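Local coordinates for 3-methyladenine dna-glycosylase (Archaeoglobus fulgidus, PDB 2JHN), which belongs to the HhH-GPD superfamily of DNA repair proteins and combines a helical helix-hairpin-helix part with a TATA-box-binding-protein-like domain, at residues K216-R220 with W221-L225; E120-A123 with K124-Q128; K75-Y79 with L80-N84; D28-S32 with G33-R37. The protein carries 1 engineered substitution. All blocks are in the same frame, centred on the assembly; numbering follows the deposited sequence. Where two conformers were deposited one is given.

From the N terminus the contacts come in the order 4, 3, 2, 1. All are local, and none nests in or crosses another. Contact 4 closes the tight turn of a hairpin at the edge of the five-stranded sheet. Contact 3 closes the C-terminal end of helix 69-80. There Tyr79 OH probably bonds Asp28 OD1 of contact 4, and Leu76 packs on Trp35. Contact 2 spans turns of helix 118-127. Glu120 forms a salt bridge with Arg37 of contact 4, in the conformer given, tying this helix to the sheet. The far end of that helix packs through Ala125 and Gln128 on contact 1, where a sodium-binding loop enters helix 220-229.

Contact 1 (K216-R220 with W221-L225); sequences KGIGR and WTAEL. With NA (sodium ion), chain E.
The guanidinium of Arg220 meets Glu224 at its edge. Glu224 OE2 lies 3.0 Å from Arg220 NE, close to the guanidinium plane, and the N-H points at it nearly straight (168°). The carboxylate is approached differently: NE comes from above its plane, and the two flat groups stand 73° apart. A second bond, from Arg220 NH2 to Glu224 OE2, is weak at 3.5 Å. The arginine chain is stretched out with CG opposite the backbone N (chi1 179°), which carries it obliquely across the Glu224 side chain, one turn further on. Arg220 CG sits 3.7 Å from Glu224 CD.

The backbone follows the same spacing. Gly219 is the N-cap, and its O accepts Ala223 N at 3.0 Å. Glu224 N bonds Arg220 O. Water 2 takes Thr222 N and, weakly, Gly219 N. Ile218 CG2 touches Thr222 CG2 at 3.7 Å, the two side chains crossing at about a right angle. The Thr222 hydroxyl is bonded to Gln129.

Before the helix, Ile218 O binds the sodium ion at 2.5 Å. Waters 1 and 3 and the carbonyls of Thr213 and Phe215 complete the site. This is the hairpin loop of a helix-hairpin-helix motif. Glu224 OE1 also pairs with Arg263, so one carboxylate balances two arginines and is probably ionised, while the carbonyls of Thr213, Phe215 and Ile218 are gathered round a cation.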
loop_
_atom_site.group_PDB
_atom_site.type_symbol
_atom_site.label_atom_id
_atom_site.label_comp_id
_atom_site.label_asym_id
_atom_site.label_seq_id
_atom_site.Cartn_x
_atom_site.Cartn_y
_atom_site.Cartn_z
ATOM N N LYS A 216 13.674 12.812 12.647
ATOM C CA LYS A 216 15.011 12.601 12.084
ATOM C C LYS A 216 15.110 11.193 11.496
ATOM O O LYS A 216 14.980 10.186 12.210
ATOM C CB LYS A 216 16.104 12.866 13.129
ATOM C CG LYS A 216 16.105 11.873 14.277
ATOM C CD LYS A 216 16.927 12.351 15.502
ATOM C CE LYS A 216 16.774 11.371 16.657
ATOM N NZ LYS A 216 15.436 11.473 17.301
ATOM N N GLY A 217 15.306 11.129 10.185
ATOM C CA GLY A 217 15.441 9.854 9.495
ATOM C C GLY A 217 14.299 9.654 8.507
ATOM O O GLY A 217 14.295 8.681 7.732
ATOM N N ILE A 218 13.334 10.569 8.556
ATOM C CA ILE A 218 12.277 10.635 7.534
ATOM C C ILE A 218 12.550 11.862 6.662
ATOM O O ILE A 218 12.404 12.988 7.124
ATOM C CB ILE A 218 10.871 10.708 8.125
ATOM C CG1 ILE A 218 10.597 9.474 9.019
ATOM C CG2 ILE A 218 9.834 10.818 6.985
ATOM C CD1 ILE A 218 9.169 9.343 9.552
ATOM N N GLY A 219 12.911 11.626 5.406
ATOM C CA GLY A 219 13.142 12.732 4.463
ATOM C C GLY A 219 12.057 12.798 3.393
ATOM O O GLY A 219 10.943 12.217 3.563
ATOM N N ARG A 220 12.385 13.482 2.291
ATOM C CA ARG A 220 11.383 13.771 1.252
ATOM C C ARG A 220 10.772 12.486 0.659
ATOM O O ARG A 220 9.552 12.389 0.552
ATOM C CB ARG A 220 11.979 14.636 0.145
ATOM C CG ARG A 220 11.002 14.929 -0.949
ATOM C CD ARG A 220 11.554 15.988 -1.900
ATOM N NE ARG A 220 10.432 16.576 -2.621
ATOM C CZ ARG A 220 10.531 17.555 -3.514
ATOM N NH1 ARG A 220 11.735 18.067 -3.822
ATOM N NH2 ARG A 220 9.417 18.021 -4.097
ATOM N N TRP A 221 11.617 11.517 0.295
ATOM C CA TRP A 221 11.140 10.303 -0.358
ATOM C C TRP A 221 10.194 9.513 0.543
ATOM O O TRP A 221 9.085 9.208 0.133
ATOM C CB TRP A 221 12.298 9.413 -0.838
ATOM C CG TRP A 221 11.836 8.075 -1.307
ATOM C CD1 TRP A 221 10.983 7.808 -2.360
ATOM C CD2 TRP A 221 12.167 6.813 -0.731
ATOM N NE1 TRP A 221 10.784 6.449 -2.468
ATOM C CE2 TRP A 221 11.497 5.816 -1.483
ATOM C CE3 TRP A 221 12.990 6.418 0.342
ATOM C CZ2 TRP A 221 11.608 4.445 -1.185
ATOM C CZ3 TRP A 221 13.115 5.056 0.625
ATOM C CH2 TRP A 221 12.420 4.086 -0.133
ATOM N N THR A 222 10.620 9.216 1.769
ATOM C CA THR A 222 9.764 8.492 2.718
ATOM C C THR A 222 8.457 9.249 2.982
ATOM O O THR A 222 7.383 8.635 3.049
ATOM C CB THR A 222 10.512 8.263 4.025
ATOM O OG1 THR A 222 11.650 7.429 3.738
ATOM C CG2 THR A 222 9.578 7.602 5.086
ATOM N N ALA A 223 8.535 10.569 3.117
ATOM C CA ALA A 223 7.335 11.352 3.457
ATOM C C ALA A 223 6.346 11.320 2.262
ATOM O O ALA A 223 5.123 11.080 2.437
ATOM C CB ALA A 223 7.713 12.806 3.879
ATOM N N GLU A 224 6.872 11.533 1.057
ATOM C CA GLU A 224 6.020 11.506 -0.155
ATOM C C GLU A 224 5.459 10.120 -0.446
ATOM O O GLU A 224 4.292 10.007 -0.874
ATOM C CB GLU A 224 6.728 12.093 -1.378
ATOM C CG GLU A 224 7.069 13.585 -1.185
ATOM C CD GLU A 224 7.713 14.220 -2.392
ATOM O OE1 GLU A 224 8.220 13.473 -3.277
ATOM O OE2 GLU A 224 7.677 15.486 -2.449
ATOM N N LEU A 225 6.255 9.086 -0.221
ATOM C CA LEU A 225 5.753 7.698 -0.355
ATOM C C LEU A 225 4.597 7.450 0.647
ATOM O O LEU A 225 3.527 6.966 0.269
ATOM C CB LEU A 225 6.892 6.692 -0.144
ATOM C CG LEU A 225 6.669 5.234 -0.504
ATOM C CD1 LEU A 225 6.435 5.155 -2.031
ATOM C CD2 LEU A 225 7.948 4.459 -0.090
HETATM NA NA NA E . 13.430 14.433 8.808
HETATM O O HOH W 1 15.633 13.392 8.551
HETATM O O HOH W 2 13.389 9.764 2.871
HETATM O O HOH W 3 14.215 16.038 7.024
#

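Contact 2 (E120-A123 with K124-Q128); sequences EGIA and KAIIQ
Glu120 and Lys124 are joined through the backbone, and perhaps through a water. Lys124 N donates to Glu120 O at 2.9 Å with a nearly straight bond (166°). At the far ends, water 4 lies between Glu120 OE2 and Lys124 NZ. Its 2.4 Å distance to Glu120 OE2 is unusually short, so the exact position of this water is doubtful. The charged atoms themselves, Glu120 OE2 and Lys124 NZ, stay 4.2 Å apart.

Three more backbone bonds continue the helix: Ala125 N to Gly121 O, Ile126 N to Ile122 O, and Ile127 N to Ala123 O at 2.9 Å.

The Glu120 and Lys124 chains lie side by side and point the same way. Lys124 CD rests 3.9 Å from Glu120 CG; beyond it the lysine chain bends (third torsion 118°). On another side of the helix, Ile122 CG2 meets Ile126 CD1 at 3.8 Å. Ile126 also packs on helix 182-192, and Ala125 faces helix 220-229.

Each charged end has a further partner. Glu120 OE1 pairs with Arg37 in the conformer given, and Lys124 NZ bonds the carbonyl of Thr26, a sodium-site residue. The buried carboxylate is therefore probably ionised, balanced by Arg37 and, less directly, by the charge of Lys124.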
loop_
_atom_site.group_PDB
_atom_site.type_symbol
_atom_site.label_atom_id
_atom_site.label_comp_id
_atom_site.label_asym_id
_atom_site.label_seq_id
_atom_site.Cartn_x
_atom_site.Cartn_y
_atom_site.Cartn_z
ATOM N N GLU A 120 0.864 1.488 10.276
ATOM C CA GLU A 120 1.421 0.439 9.421
ATOM C C GLU A 120 2.137 1.039 8.200
ATOM O O GLU A 120 3.237 0.601 7.843
ATOM C CB GLU A 120 0.330 -0.554 9.020
ATOM C CG GLU A 120 0.784 -1.609 7.993
ATOM C CD GLU A 120 -0.363 -2.453 7.445
ATOM O OE1 GLU A 120 -1.533 -2.248 7.835
ATOM O OE2 GLU A 120 -0.054 -3.341 6.590
ATOM N N GLY A 121 1.503 2.019 7.555
ATOM C CA GLY A 121 2.094 2.686 6.375
ATOM C C GLY A 121 3.426 3.353 6.678
ATOM O O GLY A 121 4.387 3.193 5.921
ATOM N N ILE A 122 3.504 4.092 7.794
ATOM C CA ILE A 122 4.782 4.712 8.174
ATOM C C ILE A 122 5.871 3.671 8.487
ATOM O O ILE A 122 6.991 3.771 7.972
ATOM C CB ILE A 122 4.650 5.747 9.353
ATOM C CG1 ILE A 122 3.688 6.882 8.969
ATOM C CG2 ILE A 122 6.058 6.313 9.720
ATOM C CD1 ILE A 122 3.253 7.755 10.168
ATOM N N ALA A 123 5.528 2.680 9.315
ATOM C CA ALA A 123 6.469 1.642 9.711
ATOM C C ALA A 123 7.029 0.945 8.465
ATOM O O ALA A 123 8.259 0.801 8.305
ATOM C CB ALA A 123 5.791 0.630 10.665
ATOM N N LYS A 124 6.152 0.547 7.549
ATOM C CA LYS A 124 6.626 -0.149 6.353
ATOM C C LYS A 124 7.489 0.755 5.446
ATOM O O LYS A 124 8.489 0.292 4.864
ATOM C CB LYS A 124 5.457 -0.827 5.589
ATOM C CG LYS A 124 4.808 -1.982 6.365
ATOM C CD LYS A 124 3.696 -2.674 5.583
ATOM C CE LYS A 124 4.051 -4.138 5.327
ATOM N NZ LYS A 124 3.151 -4.893 4.354
ATOM N N ALA A 125 7.146 2.047 5.364
ATOM C CA ALA A 125 7.945 2.978 4.559
ATOM C C ALA A 125 9.383 3.103 5.115
ATOM O O ALA A 125 10.351 3.163 4.359
ATOM C CB ALA A 125 7.252 4.366 4.447
ATOM N N ILE A 126 9.488 3.116 6.440
ATOM C CA ILE A 126 10.751 3.162 7.124
ATOM C C ILE A 126 11.555 1.876 6.885
ATOM O O ILE A 126 12.750 1.932 6.548
ATOM C CB ILE A 126 10.543 3.390 8.638
ATOM C CG1 ILE A 126 10.040 4.811 8.916
ATOM C CG2 ILE A 126 11.886 3.130 9.412
ATOM C CD1 ILE A 126 9.515 4.984 10.350
ATOM N N ILE A 127 10.888 0.729 7.057
ATOM C CA ILE A 127 11.508 -0.584 6.769
ATOM C C ILE A 127 12.147 -0.635 5.378
ATOM O O ILE A 127 13.282 -1.116 5.214
ATOM C CB ILE A 127 10.510 -1.746 6.996
ATOM C CG1 ILE A 127 10.152 -1.849 8.500
ATOM C CG2 ILE A 127 11.050 -3.095 6.416
ATOM C CD1 ILE A 127 8.991 -2.808 8.797
ATOM N N GLN A 128 11.441 -0.106 4.388
ATOM C CA GLN A 128 11.916 -0.077 3.014
ATOM C C GLN A 128 13.152 0.800 2.712
ATOM O O GLN A 128 13.751 0.661 1.653
ATOM C CB GLN A 128 10.761 0.331 2.114
ATOM C CG GLN A 128 10.839 -0.219 0.707
ATOM C CD GLN A 128 9.890 0.498 -0.191
ATOM O OE1 GLN A 128 8.734 0.752 0.180
ATOM N NE2 GLN A 128 10.366 0.857 -1.383
HETATM O O HOH W 4 0.800 -3.698 4.334
#

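Contact 3 (K75-Y79 with L80-N84); sequences KLVEY and LGLQN
Val77 CG1 stands anti to the backbone N (chi1 167°), where Gln83, bent at its second torsion (91°), meets it. That bend turns the Gln83 amide back over the last helical turn. The Val77-Gln83 contact is made by carbons, with Val77 CG1 3.9 Å from Gln83 CG. Water 5 adds a polar link: it donates to Glu78 O at 2.6 Å and accepts from Gln83 NE2 at 3.1 Å. The Glu78 carboxylate forms a salt bridge with Lys201.

Further round the helix, Leu80 CD2 lies 3.8 Å from Tyr79 CD2. Leu80 CD1 reaches back to Leu76 CB at 4.2 Å. Tyr79 also packs on Phe19 and Met116.

The backbone winds up in order. Leu80 N still bonds Leu76 O as in a regular helix. Val77 O then takes Leu82 N at 3.0 Å, in the carbonyl plane and on a lone pair, together with a weak bond from Gly81 N. Gly81 has positive phi and turns the chain off the helix. Val77 in the last turn meets Leu82 just beyond the helix, CG1 to CB at 4.5 Å. The six-to-one bond, the glycine and this apolar pair make a Schellman motif, which ends helix 69-80 in the TATA-box-binding-protein-like domain.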
loop_
_atom_site.group_PDB
_atom_site.type_symbol
_atom_site.label_atom_id
_atom_site.label_comp_id
_atom_site.label_asym_id
_atom_site.label_seq_id
_atom_site.Cartn_x
_atom_site.Cartn_y
_atom_site.Cartn_z
ATOM N N LYS A 75 -13.427 0.492 4.668
ATOM C CA LYS A 75 -11.990 0.184 4.804
ATOM C C LYS A 75 -11.519 -0.652 3.619
ATOM O O LYS A 75 -10.456 -0.384 3.062
ATOM C CB LYS A 75 -11.696 -0.570 6.093
ATOM C CG LYS A 75 -11.763 0.257 7.412
ATOM C CD LYS A 75 -11.394 -0.670 8.614
ATOM C CE LYS A 75 -10.661 0.074 9.763
ATOM N NZ LYS A 75 -10.030 -0.883 10.769
ATOM N N LEU A 76 -12.305 -1.660 3.226
ATOM C CA LEU A 76 -11.874 -2.546 2.126
ATOM C C LEU A 76 -11.927 -1.877 0.751
ATOM O O LEU A 76 -11.067 -2.136 -0.098
ATOM C CB LEU A 76 -12.684 -3.839 2.095
ATOM C CG LEU A 76 -12.540 -4.704 3.357
ATOM C CD1 LEU A 76 -13.535 -5.870 3.275
ATOM C CD2 LEU A 76 -11.115 -5.202 3.523
ATOM N N VAL A 77 -12.948 -1.055 0.526
ATOM C CA VAL A 77 -13.071 -0.312 -0.732
ATOM C C VAL A 77 -11.834 0.588 -0.930
ATOM O O VAL A 77 -11.242 0.628 -2.009
ATOM C CB VAL A 77 -14.356 0.532 -0.763
ATOM C CG1 VAL A 77 -14.324 1.560 -1.927
ATOM C CG2 VAL A 77 -15.599 -0.396 -0.885
ATOM N N GLU A 78 -11.466 1.298 0.121
ATOM C CA GLU A 78 -10.323 2.216 0.084
ATOM C C GLU A 78 -8.984 1.431 -0.045
ATOM O O GLU A 78 -8.079 1.805 -0.823
ATOM C CB GLU A 78 -10.335 3.064 1.353
ATOM C CG GLU A 78 -9.192 4.092 1.373
ATOM C CD GLU A 78 -9.079 4.809 2.692
ATOM O OE1 GLU A 78 -9.267 4.163 3.756
ATOM O OE2 GLU A 78 -8.762 6.021 2.661
ATOM N N TYR A 79 -8.843 0.357 0.726
ATOM C CA TYR A 79 -7.580 -0.395 0.741
ATOM C C TYR A 79 -7.300 -1.166 -0.570
ATOM O O TYR A 79 -6.168 -1.182 -1.088
ATOM C CB TYR A 79 -7.576 -1.371 1.919
ATOM C CG TYR A 79 -6.338 -2.244 1.987
ATOM C CD1 TYR A 79 -5.138 -1.726 2.489
ATOM C CD2 TYR A 79 -6.371 -3.601 1.588
ATOM C CE1 TYR A 79 -3.982 -2.501 2.577
ATOM C CE2 TYR A 79 -5.212 -4.393 1.674
ATOM C CZ TYR A 79 -4.024 -3.828 2.188
ATOM O OH TYR A 79 -2.842 -4.553 2.295
ATOM N N LEU A 80 -8.327 -1.835 -1.066
ATOM C CA LEU A 80 -8.205 -2.655 -2.289
ATOM C C LEU A 80 -8.356 -1.809 -3.553
ATOM O O LEU A 80 -8.023 -2.275 -4.641
ATOM C CB LEU A 80 -9.251 -3.795 -2.279
ATOM C CG LEU A 80 -9.169 -4.792 -1.094
ATOM C CD1 LEU A 80 -10.450 -5.648 -1.006
ATOM C CD2 LEU A 80 -7.947 -5.672 -1.211
ATOM N N GLY A 81 -8.854 -0.577 -3.404
ATOM C CA GLY A 81 -9.002 0.337 -4.546
ATOM C C GLY A 81 -10.174 -0.067 -5.456
ATOM O O GLY A 81 -9.986 -0.254 -6.660
ATOM N N LEU A 82 -11.373 -0.195 -4.883
ATOM C CA LEU A 82 -12.504 -0.743 -5.679
ATOM C C LEU A 82 -13.398 0.314 -6.325
ATOM O O LEU A 82 -14.403 -0.037 -6.996
ATOM C CB LEU A 82 -13.347 -1.701 -4.847
ATOM C CG LEU A 82 -12.611 -2.859 -4.212
ATOM C CD1 LEU A 82 -13.496 -3.604 -3.235
ATOM C CD2 LEU A 82 -11.985 -3.816 -5.273
ATOM N N GLN A 83 -13.026 1.584 -6.153
ATOM C CA GLN A 83 -13.842 2.723 -6.611
ATOM C C GLN A 83 -13.890 2.769 -8.139
ATOM O O GLN A 83 -12.946 2.389 -8.813
ATOM C CB GLN A 83 -13.286 4.061 -6.089
ATOM C CG GLN A 83 -13.028 4.134 -4.588
ATOM C CD GLN A 83 -11.599 3.706 -4.188
ATOM O OE1 GLN A 83 -10.873 3.033 -4.949
ATOM N NE2 GLN A 83 -11.193 4.115 -2.992
ATOM N N ASN A 84 -15.006 3.288 -8.651
ATOM C CA ASN A 84 -15.285 3.421 -10.066
ATOM C C ASN A 84 -14.117 4.082 -10.832
ATOM O O ASN A 84 -13.779 5.238 -10.561
ATOM C CB ASN A 84 -16.588 4.235 -10.211
ATOM C CG ASN A 84 -17.049 4.371 -11.645
ATOM O OD1 ASN A 84 -16.352 3.997 -12.589
ATOM N ND2 ASN A 84 -18.265 4.901 -11.812
HETATM O O HOH W 5 -8.156 3.887 -2.460
#

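Contact 4 (D28-S32 with G33-R37); sequences DVVES and GVWRR. With NA (sodium ion), chain F.
Asp28 and Trp35 meet obliquely, the carboxylate and the indole turned 49° apart. Trp35 NE1 donates to the anti lone pair of Asp28 OD1 at 2.8 Å, with the oxygen slightly off the ring plane. The Tyr79 hydroxyl probably bonds Asp28 OD1 too. The other oxygen, Asp28 OD2, lies 3.5 Å from Arg37 NH1. This long salt bridge is doubtful, since Arg37 has two conformers; the one given also pairs with Glu120.

Val30 lies across Trp35 at about a right angle. Its CG2 comes to the ring edge, 4.0 Å from Trp35 CD1. Trp35 packs further on Phe19 and helix 12-17.

Val29, Glu31, Val34 and Arg36 occupy the other side of the sheet. Arg36 lies beside Val29, pointing the same way, and Val29 CG1 covers one guanidinium face, 3.5 Å from Arg36 NH1. CG of Arg36 sits between its N and carbonyl carbon (chi1 74°), and the extended chain carries the guanidinium back across to Val29 and Glu31. Glu31 crosses it diagonally. Arg36 NH1 forms a hydrogen-bonded salt bridge with Glu31 OE1 at 3.0 Å, from above the carboxylate plane, the two flat groups standing 64° apart. Arg36 NE also bonds the carbonyl of Lys157.

Val29 and Arg36 exchange two backbone bonds, as do Glu31 and Val34. Asp28 O binds a sodium ion at 2.3 Å, together with Leu21, Leu24 and Thr26. With Ser32 and Gly33 in a type I' turn, this is a two-residue beta hairpin, with strand 29-31 at the sheet edge of the TATA-box-binding-protein-like domain.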
loop_
_atom_site.group_PDB
_atom_site.type_symbol
_atom_site.label_atom_id
_atom_site.label_comp_id
_atom_site.label_asym_id
_atom_site.label_seq_id
_atom_site.Cartn_x
_atom_site.Cartn_y
_atom_site.Cartn_z
ATOM N N ASP A 28 -0.848 -9.457 5.004
ATOM C CA ASP A 28 -1.841 -9.998 4.072
ATOM C C ASP A 28 -1.391 -11.374 3.591
ATOM O O ASP A 28 -0.200 -11.575 3.295
ATOM C CB ASP A 28 -1.997 -9.113 2.828
ATOM C CG ASP A 28 -2.192 -7.651 3.172
ATOM O OD1 ASP A 28 -3.282 -7.149 2.857
ATOM O OD2 ASP A 28 -1.247 -7.039 3.752
ATOM N N VAL A 29 -2.362 -12.265 3.461
ATOM C CA VAL A 29 -2.183 -13.559 2.804
ATOM C C VAL A 29 -3.179 -13.687 1.662
ATOM O O VAL A 29 -4.369 -13.394 1.824
ATOM C CB VAL A 29 -2.356 -14.759 3.807
ATOM C CG1 VAL A 29 -2.274 -16.107 3.079
ATOM C CG2 VAL A 29 -1.266 -14.730 4.870
ATOM N N VAL A 30 -2.670 -14.118 0.515
ATOM C CA VAL A 30 -3.507 -14.383 -0.641
ATOM C C VAL A 30 -3.251 -15.843 -1.037
ATOM O O VAL A 30 -2.122 -16.233 -1.349
ATOM C CB VAL A 30 -3.197 -13.425 -1.799
ATOM C CG1 VAL A 30 -4.118 -13.736 -2.977
ATOM C CG2 VAL A 30 -3.386 -11.958 -1.343
ATOM N N GLU A 31 -4.295 -16.648 -0.952
ATOM C CA GLU A 31 -4.173 -18.094 -1.223
ATOM C C GLU A 31 -5.341 -18.467 -2.097
ATOM O O GLU A 31 -6.479 -18.242 -1.724
ATOM C CB GLU A 31 -4.204 -18.905 0.068
ATOM C CG GLU A 31 -2.911 -18.838 0.914
ATOM C CD GLU A 31 -2.996 -19.617 2.247
ATOM O OE1 GLU A 31 -4.086 -20.110 2.635
ATOM O OE2 GLU A 31 -1.948 -19.724 2.914
ATOM N N SER A 32 -5.037 -19.005 -3.279
ATOM C CA SER A 32 -6.042 -19.355 -4.297
ATOM C C SER A 32 -7.027 -18.236 -4.570
ATOM O O SER A 32 -8.249 -18.445 -4.602
ATOM C CB SER A 32 -6.761 -20.666 -3.956
ATOM O OG SER A 32 -5.830 -21.730 -3.883
ATOM N N GLY A 33 -6.486 -17.028 -4.740
ATOM C CA GLY A 33 -7.290 -15.866 -5.104
ATOM C C GLY A 33 -8.196 -15.336 -4.002
ATOM O O GLY A 33 -9.089 -14.551 -4.278
ATOM N N VAL A 34 -7.987 -15.796 -2.767
ATOM C CA VAL A 34 -8.728 -15.283 -1.631
ATOM C C VAL A 34 -7.758 -14.502 -0.755
ATOM O O VAL A 34 -6.766 -15.051 -0.295
ATOM C CB VAL A 34 -9.402 -16.415 -0.795
ATOM C CG1 VAL A 34 -10.108 -15.824 0.366
ATOM C CG2 VAL A 34 -10.384 -17.224 -1.677
ATOM N N TRP A 35 -8.055 -13.219 -0.559
ATOM C CA TRP A 35 -7.261 -12.316 0.272
ATOM C C TRP A 35 -7.753 -12.357 1.718
ATOM O O TRP A 35 -8.971 -12.382 1.961
ATOM C CB TRP A 35 -7.411 -10.887 -0.274
ATOM C CG TRP A 35 -6.840 -9.786 0.598
ATOM C CD1 TRP A 35 -5.582 -9.265 0.547
ATOM C CD2 TRP A 35 -7.530 -9.069 1.630
ATOM N NE1 TRP A 35 -5.436 -8.284 1.496
ATOM C CE2 TRP A 35 -6.612 -8.137 2.174
ATOM C CE3 TRP A 35 -8.822 -9.150 2.174
ATOM C CZ2 TRP A 35 -6.949 -7.262 3.204
ATOM C CZ3 TRP A 35 -9.163 -8.271 3.227
ATOM C CH2 TRP A 35 -8.228 -7.336 3.724
ATOM N N ARG A 36 -6.829 -12.321 2.681
ATOM C CA ARG A 36 -7.241 -12.191 4.071
ATOM C C ARG A 36 -6.219 -11.544 4.983
ATOM O O ARG A 36 -5.006 -11.590 4.725
ATOM C CB ARG A 36 -7.658 -13.555 4.681
ATOM C CG ARG A 36 -6.521 -14.480 4.982
ATOM C CD ARG A 36 -7.072 -15.898 5.344
ATOM N NE ARG A 36 -6.015 -16.667 5.980
ATOM C CZ ARG A 36 -5.178 -17.481 5.343
ATOM N NH1 ARG A 36 -5.283 -17.691 4.036
ATOM N NH2 ARG A 36 -4.233 -18.104 6.030
ATOM N N ARG A 37 -6.735 -10.945 6.050
ATOM C CA ARG A 37 -5.921 -10.434 7.158
ATOM C C ARG A 37 -6.777 -10.188 8.377
ATOM O O ARG A 37 -8.008 -10.203 8.300
ATOM C CB ARG A 37 -5.150 -9.157 6.776
ATOM C CG ARG A 37 -5.968 -7.920 6.577
ATOM C CD ARG A 37 -5.021 -6.766 6.146
ATOM N NE ARG A 37 -4.446 -6.038 7.285
ATOM C CZ ARG A 37 -3.420 -5.184 7.198
ATOM N NH1 ARG A 37 -2.811 -4.951 6.030
ATOM N NH2 ARG A 37 -2.987 -4.570 8.284
HETATM NA NA NA F . 1.532 -11.689 1.813
HETATM O O HOH W 6 1.100 -10.211 0.381
#